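Local coordinates for protein esterase YbfF (Escherichia coli, PDB 3BF7) that probably hydrolyses ester or thioester bonds as an alpha/beta-hydrolase enzyme, whose domain arrangement creates a distinctive substrate-binding crevice, at residues A[131-136]-A[146-151]; A[234-237]-A[243-246]; A[3-8]-A[72-77]; A[91-96]-A[117-122]; A[26-31]-A[163-168]. The protein carries 1 engineered substitution. One frame throughout, in Å; residues are numbered along the deposited sequence.

Contact 1. Residues A[131-136]-A[146-151]; sequences INAVSE and AAIMRQ
Two helices of the segment inserted between core strands 106-112 and 198-201, consistent with the helical cap of this esterase, pack here: A133 and V134 of helix 125-136 meet I148 and M149 of helix 142-149. The backbones come closest at V134 and I148, whose CA atoms are 6.2 Å apart. This close approach suits a short side chain such as A133, whose CB lies 3.7 Å from CG2 of I148. The touching branch of I148 is the CG2 methyl, held anti to the backbone N. The longer CG1-CD1 arm takes another course, so a single methyl serves both A133 and V134.

V134 works through one methyl as well. Its CG2, anti to the carbonyl carbon, lies 4.1 Å from I148 CG2 and only 3.5 Å from M149 CG, a carbon pair tighter than ordinary van der Waals contact. The side chain of V134 crosses both partners at a slant. M149 brings its methylene to V134 and then bends at chi3 (84°), with SD still 4.1 Å from V134 CG2. The flexible thioether chain can bend to lie against the branched V134. W171 of strand 170-171 touches V134 and M149 and also takes the carbonyl of I131 as a hydrogen-bond acceptor, tying the helix pair to the neighbouring hairpin.

No hydrogen bond joins the two segments. Cohesion therefore rests on dispersion and on burial of methyl and thioether groups, and it depends on close fit more than on direction.

Contact 2. Residues A[234-237]-A[243-246]; sequences HWVH and AVLR
This is a buried apolar contact between two consecutive helices near the C-terminus, made by V236 and H237 at the start of helix 236-239 and V244 near the start of helix 241-253. One methyl of V244 does all the touching. Its CG2 reaches V236 CG1 at 3.6 Å, and it also lies 3.9 Å from H237 CA, so it rests against both a side chain and the backbone of the short helix. V236 presents the branch that stands anti to its own backbone N (chi1 -164°). Beta-branched valines suit a place where two rigid, compact groups meet at short range, because their short, branched side chains put a methyl close to the backbone. V244 also packs on L35 of helix 33-39, while V236 touches D113 and I229.

The chain leading into this helix is the histidine loop of the alpha/beta-hydrolase fold. H234 probably completes a Ser-His-Asp triad with S89 and D113: its ND1 is hydrogen-bonded to D113 OD1, and its NE2 makes a weak bond to S89 OG. W235 then occupies the N-cap position and is the centre of an inverse gamma turn, closed by a weak bond from V236 N to H234 O. The imidazole turns an edge to the indole face, H234 CD2 lying 3.7 Å above the W235 ring plane toward its rim. H237 turns its ring away from V244 to meet H88 edge-to-face.

Contact 3. Residues A[3-8]-A[72-77]; sequences LNIRAQ and VDTLDA
L3 and T74 bring the two backbones closest, 5.9 Å between their CA atoms, where the extended N-terminal chain passes helix 64-78. The chain runs on into strand 5-8, an outermost strand of the alpha/beta-hydrolase sheet, which pairs antiparallel with strand 45-48; the contact thus joins the sheet edge to a helix packed on one of its faces.

T74 is the one helical residue that carries the contact, and its two branches do different work. The hydroxyl stands beside its own backbone N, with chi1 at -62°, which lets OG1 serve two partners: it donates to the carbonyl of D70 one turn earlier and accepts from L3 N at 3.1 Å. That second bond is moderately bent, with an N-H...O angle of 148°. Threonine suits the place because its hydroxyl can satisfy the N-H of a non-helical chain while still bonded within its own helix. L3 meets T74 at about a right angle, and its CG comes within 3.5 Å of the same OG1, covering that side of the hydroxyl. The isobutyl group also touches V48 of the adjoining strand.

The other branch of T74 is apolar. I5 and T74 pass each other in opposite directions, and their methyl carbons, I5 CG2 and T74 CG2, meet at 3.7 Å.

Contact 4. Residues A[91-96]-A[117-122]; sequences GGKAVM and VDYHVR
The phenol ring of Y119 has the ammonium end of K93 beside it: K93 NZ is 3.7 Å from Y119 CD2 and approaches obliquely. One face of the ring is met by V117 CG2, 3.6 Å above the plane and offset toward the rim. Y208 and Y213 meet the ring edge-to-face, and the hydroxyl is hydrogen-bonded to Y208 O and A115 N, so the ring is pinned at its far end. The other flat group, the H120 imidazole, has D118 CG 3.4 Å above its centre. D118 OD1 in turn accepts from H120 N at 2.9 Å, closing an Asx turn that shapes this loop.

K93 stands on helix 90-101, whose start forms part of the probable nucleophile elbow of the alpha/beta-hydrolase core. Its chain is extended beyond CG, carrying NZ to V117 O at 2.8 Å with a C=O...N angle of 163°, almost straight onto the carbonyl. A second carbonyl, G187 O, also accepts from NZ.

Lysine suits the place because its long chain carries an ammonium group with several N-H donors to two backbone oxygens. The two carbonyl dipoles probably stabilise the ammonium charge, and D118, whose OD1 is 6.1 Å from K93 NZ, may add a weaker long-range attraction.

Contact 5. Residues A[26-31]-A[163-168]; sequences FGSLDN and LKSFVD
S165 faces F26 and G27 through two waters, with S28 alongside in loose contact, joining the cap side of the molecule to the loop after strand 19-22 of the alpha/beta-hydrolase core. In relatives this loop commonly contributes to the oxyanion hole.

The polar links are all indirect. S165 OG stands 3.7 Å from F26 O, too far for a direct bond. Water 1 bridges them, accepting from S165 OG at 2.7 Å and donating to F26 O. Water 2 donates both to S165 OG and to G27 O. The hydroxyl is therefore donor to one water and acceptor from the other, a pairing for which serine is well suited. OG stands beside its own backbone N (chi1 -72°), which aims it at the two carbonyls.

Van der Waals contact is slight, S28 CB lying 4.3 Å from S165 OG. The F26 ring lies among cap residues, meeting F128 and F173 edge-to-face.

Local backbone bonds hold both sides in shape. Type I turns run from S28 to N31 and from L163 to F166, closed by bonds from N31 N to S28 O and from F166 N to L163 O. G27 O itself accepts from water 2 at 2.8 Å and has a further weak bond from H53 ND1.

In the fold
Along the chain, contact 5 crosses contact 3 and spans the loop in which contacts 4 and 1 are nested in turn; contact 2 follows them all. Contacts 2 and 3 lie in the alpha/beta-hydrolase core, one at the probable triad histidine and the other at a sheet edge, their centres about 24 Å apart. Contact 1 lies in the cap, its centre about 24 Å from that of the chain. Contact 5 bridges cap and core and touches three others: F26 packs on I131 of contact 1, L29 packs near R6 of contact 3, and N31 approaches H237 of contact 2. Contact 4 ties helix 90-101 to the loop leading into the cap. Contacts 4 and 5 thus separately connect the core with the chain that forms or leads into the cap.

Contact 1. Residues A[131-136]-A[146-151]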
# COMPACT_ATOMS: atom_id res chain seq x y z
N ILE A 131 18.05 -4.17 -7.32
CA ILE A 131 17.95 -5.03 -6.15
C ILE A 131 18.88 -6.23 -6.30
O ILE A 131 19.62 -6.58 -5.37
CB ILE A 131 16.48 -5.50 -5.96
CG1 ILE A 131 15.63 -4.32 -5.48
CG2 ILE A 131 16.41 -6.67 -4.99
CD1 ILE A 131 14.14 -4.59 -5.50
N ASN A 132 18.86 -6.86 -7.47
CA ASN A 132 19.70 -8.02 -7.71
C ASN A 132 21.18 -7.66 -7.73
O ASN A 132 22.01 -8.44 -7.27
CB ASN A 132 19.30 -8.69 -9.03
CG ASN A 132 20.11 -9.95 -9.31
OD1 ASN A 132 21.20 -9.88 -9.87
ND2 ASN A 132 19.57 -11.10 -8.91
N ALA A 133 21.50 -6.49 -8.26
CA ALA A 133 22.89 -6.05 -8.32
C ALA A 133 23.44 -5.88 -6.90
O ALA A 133 24.58 -6.23 -6.62
CB ALA A 133 23.00 -4.73 -9.09
N VAL A 134 22.61 -5.35 -6.01
CA VAL A 134 23.03 -5.16 -4.63
C VAL A 134 23.29 -6.52 -3.99
O VAL A 134 24.31 -6.71 -3.31
CB VAL A 134 21.94 -4.42 -3.81
CG1 VAL A 134 22.26 -4.51 -2.32
CG2 VAL A 134 21.88 -2.96 -4.24
N SER A 135 22.39 -7.47 -4.21
CA SER A 135 22.52 -8.81 -3.65
C SER A 135 23.77 -9.53 -4.16
O SER A 135 24.42 -10.26 -3.41
CB SER A 135 21.29 -9.65 -3.98
OG SER A 135 20.13 -9.10 -3.37
N GLU A 136 24.09 -9.33 -5.43
CA GLU A 136 25.25 -9.98 -6.03
C GLU A 136 26.57 -9.35 -5.59
O GLU A 136 27.61 -10.01 -5.64
CB GLU A 136 25.15 -9.94 -7.56
CG GLU A 136 24.09 -10.87 -8.12
CD GLU A 136 24.34 -12.32 -7.76
OE1 GLU A 136 25.43 -12.84 -8.11
OE2 GLU A 136 23.47 -12.94 -7.12
N ALA A 146 23.26 1.87 -1.76
CA ALA A 146 22.81 3.04 -2.50
C ALA A 146 23.72 3.34 -3.69
O ALA A 146 23.25 3.67 -4.78
CB ALA A 146 22.75 4.25 -1.58
N ALA A 147 25.03 3.22 -3.48
CA ALA A 147 26.00 3.49 -4.54
C ALA A 147 25.75 2.60 -5.75
O ALA A 147 25.85 3.04 -6.89
CB ALA A 147 27.42 3.28 -4.01
N ILE A 148 25.42 1.34 -5.49
CA ILE A 148 25.15 0.39 -6.56
C ILE A 148 23.83 0.69 -7.25
O ILE A 148 23.74 0.68 -8.47
CB ILE A 148 25.11 -1.05 -6.02
CG1 ILE A 148 26.50 -1.43 -5.48
CG2 ILE A 148 24.67 -2.02 -7.11
CD1 ILE A 148 26.54 -2.79 -4.84
N MET A 149 22.81 0.97 -6.45
CA MET A 149 21.49 1.26 -6.99
C MET A 149 21.45 2.50 -7.87
O MET A 149 20.66 2.57 -8.81
CB MET A 149 20.48 1.37 -5.85
CG MET A 149 20.40 0.08 -5.06
SD MET A 149 19.16 0.12 -3.76
CE MET A 149 17.69 -0.34 -4.69
N ARG A 150 22.29 3.48 -7.56
CA ARG A 150 22.32 4.71 -8.35
C ARG A 150 22.85 4.44 -9.75
O ARG A 150 22.74 5.30 -10.63
CB ARG A 150 23.19 5.77 -7.67
CG ARG A 150 22.65 6.23 -6.32
CD ARG A 150 23.29 7.54 -5.88
NE ARG A 150 22.81 7.94 -4.56
CZ ARG A 150 23.32 7.53 -3.41
NH1 ARG A 150 24.36 6.70 -3.40
NH2 ARG A 150 22.80 7.93 -2.26
N GLN A 151 23.41 3.26 -9.96
CA GLN A 151 23.94 2.88 -11.27
C GLN A 151 22.82 2.33 -12.14
O GLN A 151 22.99 2.12 -13.34
CB GLN A 151 25.04 1.82 -11.11
CG GLN A 151 26.15 2.22 -10.15
CD GLN A 151 27.20 1.14 -9.98
OE1 GLN A 151 28.13 1.30 -9.18
NE2 GLN A 151 27.07 0.05 -10.72

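Contact 2. Residues A[234-237]-A[243-246]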
# COMPACT_ATOMS: atom_id res chain seq x y z
N HIS A 234 3.84 9.11 -7.54
CA HIS A 234 3.21 7.90 -7.04
C HIS A 234 3.18 7.72 -5.52
O HIS A 234 2.19 7.23 -4.98
CB HIS A 234 3.87 6.69 -7.70
CG HIS A 234 3.24 5.38 -7.33
ND1 HIS A 234 1.89 5.13 -7.47
CD2 HIS A 234 3.79 4.23 -6.86
CE1 HIS A 234 1.64 3.88 -7.10
NE2 HIS A 234 2.78 3.32 -6.73
N TRP A 235 4.25 8.09 -4.82
CA TRP A 235 4.25 7.97 -3.37
C TRP A 235 3.75 9.31 -2.82
O TRP A 235 4.48 10.07 -2.18
CB TRP A 235 5.67 7.64 -2.87
CG TRP A 235 6.07 6.20 -3.12
CD1 TRP A 235 5.95 5.15 -2.25
CD2 TRP A 235 6.61 5.66 -4.33
NE1 TRP A 235 6.39 3.99 -2.84
CE2 TRP A 235 6.80 4.27 -4.11
CE3 TRP A 235 6.96 6.21 -5.56
CZ2 TRP A 235 7.33 3.43 -5.10
CZ3 TRP A 235 7.48 5.37 -6.55
CH2 TRP A 235 7.66 4.00 -6.31
N VAL A 236 2.48 9.58 -3.09
CA VAL A 236 1.83 10.83 -2.70
C VAL A 236 2.00 11.20 -1.24
O VAL A 236 2.27 12.36 -0.91
CB VAL A 236 0.31 10.79 -3.01
CG1 VAL A 236 -0.27 12.20 -2.96
CG2 VAL A 236 0.06 10.15 -4.37
N HIS A 237 1.83 10.22 -0.36
CA HIS A 237 1.94 10.45 1.08
C HIS A 237 3.36 10.83 1.50
O HIS A 237 3.55 11.49 2.52
CB HIS A 237 1.51 9.19 1.84
CG HIS A 237 2.21 7.95 1.39
ND1 HIS A 237 2.01 7.40 0.14
CD2 HIS A 237 3.14 7.18 1.99
CE1 HIS A 237 2.78 6.34 -0.00
NE2 HIS A 237 3.48 6.19 1.11
N ALA A 243 -1.40 17.28 2.54
CA ALA A 243 -2.50 17.30 1.59
C ALA A 243 -3.25 15.97 1.61
O ALA A 243 -4.48 15.94 1.51
CB ALA A 243 -1.97 17.58 0.19
N VAL A 244 -2.52 14.87 1.74
CA VAL A 244 -3.14 13.56 1.79
C VAL A 244 -4.00 13.45 3.05
O VAL A 244 -5.14 12.98 2.99
CB VAL A 244 -2.08 12.44 1.76
CG1 VAL A 244 -2.73 11.08 2.01
CG2 VAL A 244 -1.39 12.43 0.41
N LEU A 245 -3.46 13.89 4.18
CA LEU A 245 -4.21 13.83 5.43
C LEU A 245 -5.44 14.73 5.42
O LEU A 245 -6.47 14.37 5.98
CB LEU A 245 -3.30 14.18 6.61
CG LEU A 245 -2.34 13.05 7.02
CD1 LEU A 245 -1.26 13.60 7.93
CD2 LEU A 245 -3.12 11.93 7.70
N ARG A 246 -5.36 15.89 4.78
CA ARG A 246 -6.53 16.76 4.71
C ARG A 246 -7.64 16.05 3.95
O ARG A 246 -8.81 16.10 4.33
CB ARG A 246 -6.19 18.09 4.01
CG ARG A 246 -5.29 19.02 4.82
CD ARG A 246 -5.39 20.46 4.33
NE ARG A 246 -4.95 20.62 2.95
CZ ARG A 246 -3.68 20.74 2.57
NH1 ARG A 246 -2.70 20.74 3.47
NH2 ARG A 246 -3.38 20.86 1.28

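Contact 3. Residues A[3-8]-A[72-77]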
# COMPACT_ATOMS: atom_id res chain seq x y z
N LEU A 3 -0.61 -11.43 9.54
CA LEU A 3 0.52 -10.61 9.13
C LEU A 3 1.25 -10.00 10.31
O LEU A 3 0.72 -9.92 11.42
CB LEU A 3 0.02 -9.48 8.23
CG LEU A 3 -0.73 -9.87 6.96
CD1 LEU A 3 -1.26 -8.62 6.28
CD2 LEU A 3 0.20 -10.65 6.04
N ASN A 4 2.48 -9.57 10.06
CA ASN A 4 3.26 -8.89 11.07
C ASN A 4 2.63 -7.50 11.13
O ASN A 4 2.34 -6.89 10.09
CB ASN A 4 4.72 -8.77 10.65
CG ASN A 4 5.53 -7.91 11.60
OD1 ASN A 4 6.26 -7.01 11.19
ND2 ASN A 4 5.41 -8.19 12.89
N ILE A 5 2.40 -7.00 12.34
CA ILE A 5 1.80 -5.68 12.49
C ILE A 5 2.41 -4.90 13.63
O ILE A 5 3.07 -5.45 14.51
CB ILE A 5 0.27 -5.76 12.75
CG1 ILE A 5 -0.01 -6.23 14.19
CG2 ILE A 5 -0.40 -6.68 11.75
CD1 ILE A 5 0.46 -7.63 14.49
N ARG A 6 2.17 -3.59 13.59
CA ARG A 6 2.60 -2.66 14.62
C ARG A 6 1.30 -1.95 14.97
O ARG A 6 0.73 -1.26 14.12
CB ARG A 6 3.61 -1.66 14.06
CG ARG A 6 4.18 -0.70 15.09
CD ARG A 6 5.08 -1.43 16.07
NE ARG A 6 6.18 -2.10 15.40
CZ ARG A 6 7.08 -1.49 14.63
NH1 ARG A 6 7.00 -0.18 14.43
NH2 ARG A 6 8.05 -2.19 14.06
N ALA A 7 0.83 -2.15 16.19
CA ALA A 7 -0.42 -1.54 16.63
C ALA A 7 -0.18 -0.46 17.68
O ALA A 7 0.71 -0.57 18.51
CB ALA A 7 -1.35 -2.61 17.20
N GLN A 8 -0.99 0.60 17.62
CA GLN A 8 -0.87 1.69 18.57
C GLN A 8 -2.26 2.18 18.94
O GLN A 8 -3.11 2.42 18.07
CB GLN A 8 -0.04 2.82 17.97
CG GLN A 8 0.45 3.84 18.99
CD GLN A 8 1.52 4.75 18.41
OE1 GLN A 8 1.29 5.46 17.44
NE2 GLN A 8 2.71 4.72 19.02
N VAL A 72 -8.20 -10.13 6.60
CA VAL A 72 -9.26 -10.70 7.43
C VAL A 72 -8.65 -11.51 8.58
O VAL A 72 -9.06 -11.38 9.73
CB VAL A 72 -10.19 -11.63 6.62
CG1 VAL A 72 -11.20 -12.30 7.54
CG2 VAL A 72 -10.92 -10.83 5.55
N ASP A 73 -7.66 -12.34 8.26
CA ASP A 73 -7.01 -13.16 9.28
C ASP A 73 -6.34 -12.29 10.34
O ASP A 73 -6.31 -12.65 11.52
CB ASP A 73 -5.95 -14.07 8.66
CG ASP A 73 -6.55 -15.13 7.76
OD1 ASP A 73 -7.73 -15.49 7.96
OD2 ASP A 73 -5.83 -15.62 6.86
N THR A 74 -5.81 -11.15 9.91
CA THR A 74 -5.14 -10.24 10.82
C THR A 74 -6.17 -9.56 11.73
O THR A 74 -5.93 -9.41 12.93
CB THR A 74 -4.32 -9.20 10.03
OG1 THR A 74 -3.31 -9.89 9.28
CG2 THR A 74 -3.66 -8.20 10.96
N LEU A 75 -7.31 -9.17 11.18
CA LEU A 75 -8.36 -8.56 11.98
C LEU A 75 -8.86 -9.57 13.01
O LEU A 75 -9.10 -9.23 14.16
CB LEU A 75 -9.54 -8.11 11.12
CG LEU A 75 -9.39 -6.90 10.18
CD1 LEU A 75 -10.73 -6.64 9.51
CD2 LEU A 75 -8.93 -5.68 10.96
N ASP A 76 -9.03 -10.82 12.57
CA ASP A 76 -9.50 -11.87 13.48
C ASP A 76 -8.51 -12.08 14.62
O ASP A 76 -8.91 -12.26 15.77
CB ASP A 76 -9.69 -13.20 12.73
CG ASP A 76 -10.91 -13.19 11.82
OD1 ASP A 76 -11.78 -12.31 11.97
OD2 ASP A 76 -11.01 -14.09 10.96
N ALA A 77 -7.22 -12.03 14.29
CA ALA A 77 -6.17 -12.22 15.28
C ALA A 77 -6.20 -11.13 16.35
O ALA A 77 -5.87 -11.37 17.51
CB ALA A 77 -4.81 -12.24 14.60

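Contact 4. Residues A[91-96]-A[117-122]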
# COMPACT_ATOMS: atom_id res chain seq x y z
N GLY A 91 -1.07 -2.13 -1.89
CA GLY A 91 -1.84 -2.19 -0.65
C GLY A 91 -3.26 -1.71 -0.88
O GLY A 91 -4.20 -2.19 -0.25
N GLY A 92 -3.41 -0.73 -1.77
CA GLY A 92 -4.72 -0.21 -2.11
C GLY A 92 -5.50 -1.28 -2.86
O GLY A 92 -6.71 -1.42 -2.67
N LYS A 93 -4.82 -2.03 -3.72
CA LYS A 93 -5.49 -3.11 -4.44
C LYS A 93 -5.93 -4.20 -3.46
O LYS A 93 -7.01 -4.77 -3.61
CB LYS A 93 -4.59 -3.67 -5.54
CG LYS A 93 -4.73 -2.94 -6.87
CD LYS A 93 -3.78 -3.49 -7.93
CE LYS A 93 -4.09 -2.93 -9.31
NZ LYS A 93 -3.13 -3.43 -10.33
N ALA A 94 -5.12 -4.48 -2.44
CA ALA A 94 -5.49 -5.50 -1.46
C ALA A 94 -6.74 -5.05 -0.70
O ALA A 94 -7.65 -5.85 -0.46
CB ALA A 94 -4.34 -5.73 -0.48
N VAL A 95 -6.79 -3.78 -0.33
CA VAL A 95 -7.93 -3.23 0.39
C VAL A 95 -9.18 -3.22 -0.49
O VAL A 95 -10.28 -3.51 -0.02
CB VAL A 95 -7.61 -1.80 0.90
CG1 VAL A 95 -8.88 -1.10 1.36
CG2 VAL A 95 -6.59 -1.89 2.03
N MET A 96 -9.02 -2.87 -1.77
CA MET A 96 -10.16 -2.88 -2.66
C MET A 96 -10.67 -4.32 -2.83
O MET A 96 -11.88 -4.55 -2.87
CB MET A 96 -9.81 -2.28 -4.02
CG MET A 96 -9.60 -0.77 -3.97
SD MET A 96 -9.35 0.00 -5.58
CE MET A 96 -7.70 -0.59 -5.99
N VAL A 117 -7.40 -1.91 -11.68
CA VAL A 117 -7.19 -2.31 -13.06
C VAL A 117 -5.88 -3.07 -13.23
O VAL A 117 -4.97 -2.95 -12.41
CB VAL A 117 -7.11 -1.08 -14.00
CG1 VAL A 117 -8.40 -0.28 -13.93
CG2 VAL A 117 -5.91 -0.21 -13.62
N ASP A 118 -5.81 -3.86 -14.30
CA ASP A 118 -4.60 -4.58 -14.65
C ASP A 118 -3.88 -3.57 -15.55
O ASP A 118 -4.37 -3.23 -16.63
CB ASP A 118 -4.95 -5.83 -15.46
CG ASP A 118 -3.72 -6.66 -15.82
OD1 ASP A 118 -2.59 -6.13 -15.81
OD2 ASP A 118 -3.90 -7.86 -16.13
N TYR A 119 -2.73 -3.07 -15.11
CA TYR A 119 -2.01 -2.08 -15.90
C TYR A 119 -1.34 -2.64 -17.15
O TYR A 119 -0.96 -1.88 -18.04
CB TYR A 119 -1.00 -1.35 -15.02
CG TYR A 119 -1.65 -0.45 -13.99
CD1 TYR A 119 -2.18 0.79 -14.35
CD2 TYR A 119 -1.75 -0.84 -12.66
CE1 TYR A 119 -2.80 1.62 -13.41
CE2 TYR A 119 -2.36 -0.02 -11.71
CZ TYR A 119 -2.88 1.20 -12.09
OH TYR A 119 -3.46 2.01 -11.14
N HIS A 120 -1.19 -3.95 -17.22
CA HIS A 120 -0.61 -4.60 -18.40
C HIS A 120 0.72 -4.04 -18.88
O HIS A 120 0.93 -3.87 -20.08
CB HIS A 120 -1.61 -4.55 -19.57
CG HIS A 120 -2.82 -5.41 -19.38
ND1 HIS A 120 -2.75 -6.79 -19.28
CD2 HIS A 120 -4.13 -5.10 -19.29
CE1 HIS A 120 -3.97 -7.28 -19.15
NE2 HIS A 120 -4.83 -6.27 -19.15
N VAL A 121 1.61 -3.73 -17.94
CA VAL A 121 2.93 -3.22 -18.28
C VAL A 121 3.92 -3.67 -17.23
O VAL A 121 3.53 -4.09 -16.14
CB VAL A 121 2.98 -1.66 -18.30
CG1 VAL A 121 2.10 -1.11 -19.41
CG2 VAL A 121 2.57 -1.10 -16.95
N ARG A 122 5.21 -3.62 -17.56
CA ARG A 122 6.25 -3.94 -16.60
C ARG A 122 6.82 -2.57 -16.25
O ARG A 122 7.31 -1.85 -17.11
CB ARG A 122 7.33 -4.84 -17.22
CG ARG A 122 6.83 -6.25 -17.53
CD ARG A 122 7.99 -7.21 -17.75
NE ARG A 122 8.73 -7.50 -16.52
CZ ARG A 122 8.38 -8.42 -15.63
NH1 ARG A 122 7.30 -9.16 -15.81
NH2 ARG A 122 9.13 -8.60 -14.55

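Contact 5. Residues A[26-31]-A[163-168]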
# COMPACT_ATOMS: atom_id res chain seq x y z
N PHE A 26 7.29 -3.51 -2.58
CA PHE A 26 8.64 -3.26 -2.08
C PHE A 26 8.65 -2.40 -0.82
O PHE A 26 9.71 -2.00 -0.34
CB PHE A 26 9.53 -2.61 -3.15
CG PHE A 26 9.80 -3.50 -4.34
CD1 PHE A 26 10.36 -4.76 -4.18
CD2 PHE A 26 9.50 -3.06 -5.63
CE1 PHE A 26 10.62 -5.57 -5.29
CE2 PHE A 26 9.76 -3.86 -6.74
CZ PHE A 26 10.32 -5.11 -6.57
N GLY A 27 7.47 -2.13 -0.26
CA GLY A 27 7.39 -1.34 0.95
C GLY A 27 7.36 -2.20 2.21
O GLY A 27 7.61 -3.41 2.17
N SER A 28 7.06 -1.55 3.33
CA SER A 28 6.98 -2.20 4.63
C SER A 28 6.05 -1.36 5.50
O SER A 28 5.65 -0.26 5.10
CB SER A 28 8.37 -2.27 5.28
OG SER A 28 8.86 -0.96 5.51
N LEU A 29 5.72 -1.87 6.68
CA LEU A 29 4.77 -1.17 7.55
C LEU A 29 5.16 0.24 7.96
O LEU A 29 4.30 1.01 8.38
CB LEU A 29 4.46 -2.03 8.79
CG LEU A 29 5.55 -2.33 9.82
CD1 LEU A 29 5.81 -1.12 10.70
CD2 LEU A 29 5.09 -3.50 10.68
N ASP A 30 6.43 0.59 7.83
CA ASP A 30 6.85 1.94 8.17
C ASP A 30 6.47 2.96 7.08
O ASP A 30 6.40 4.16 7.36
CB ASP A 30 8.36 1.99 8.39
CG ASP A 30 8.75 1.67 9.82
OD1 ASP A 30 7.88 1.23 10.60
OD2 ASP A 30 9.94 1.86 10.17
N ASN A 31 6.20 2.50 5.86
CA ASN A 31 5.93 3.44 4.78
C ASN A 31 4.74 4.39 4.93
O ASN A 31 4.80 5.51 4.43
CB ASN A 31 5.83 2.72 3.43
CG ASN A 31 6.03 3.68 2.27
OD1 ASN A 31 7.09 4.29 2.13
ND2 ASN A 31 5.02 3.81 1.43
N LEU A 163 15.68 1.08 0.13
CA LEU A 163 16.68 0.81 1.15
C LEU A 163 16.12 0.66 2.56
O LEU A 163 16.79 0.13 3.44
CB LEU A 163 17.78 1.87 1.11
CG LEU A 163 18.68 1.77 -0.12
CD1 LEU A 163 19.66 2.94 -0.15
CD2 LEU A 163 19.44 0.45 -0.09
N LYS A 164 14.89 1.13 2.78
CA LYS A 164 14.28 0.98 4.10
C LYS A 164 14.15 -0.51 4.37
O LYS A 164 14.08 -0.94 5.53
CB LYS A 164 12.89 1.63 4.13
CG LYS A 164 12.90 3.15 4.01
CD LYS A 164 13.55 3.80 5.22
CE LYS A 164 13.41 5.31 5.17
NZ LYS A 164 13.92 5.95 6.41
N SER A 165 14.12 -1.30 3.30
CA SER A 165 14.00 -2.75 3.42
C SER A 165 15.33 -3.49 3.30
O SER A 165 15.36 -4.71 3.17
CB SER A 165 13.02 -3.28 2.36
OG SER A 165 11.68 -2.92 2.68
N PHE A 166 16.43 -2.75 3.32
CA PHE A 166 17.75 -3.37 3.24
C PHE A 166 18.31 -3.36 4.66
O PHE A 166 18.67 -2.31 5.19
CB PHE A 166 18.67 -2.58 2.31
CG PHE A 166 19.96 -3.30 1.98
CD1 PHE A 166 19.94 -4.49 1.27
CD2 PHE A 166 21.18 -2.79 2.41
CE1 PHE A 166 21.12 -5.17 0.98
CE2 PHE A 166 22.37 -3.46 2.12
CZ PHE A 166 22.34 -4.65 1.41
N VAL A 167 18.36 -4.53 5.28
CA VAL A 167 18.84 -4.65 6.66
C VAL A 167 19.77 -5.86 6.80
O VAL A 167 19.51 -6.92 6.23
CB VAL A 167 17.67 -4.82 7.65
CG1 VAL A 167 18.18 -4.77 9.08
CG2 VAL A 167 16.63 -3.74 7.41
N ASP A 168 20.85 -5.68 7.55
CA ASP A 168 21.83 -6.74 7.77
C ASP A 168 22.30 -7.34 6.44
O ASP A 168 22.55 -8.54 6.34
CB ASP A 168 21.23 -7.84 8.65
CG ASP A 168 20.81 -7.33 10.01
OD1 ASP A 168 21.66 -6.74 10.71
OD2 ASP A 168 19.63 -7.51 10.38
O HOH W 1 10.98 -0.52 1.55
O HOH W 2 9.83 -5.02 2.66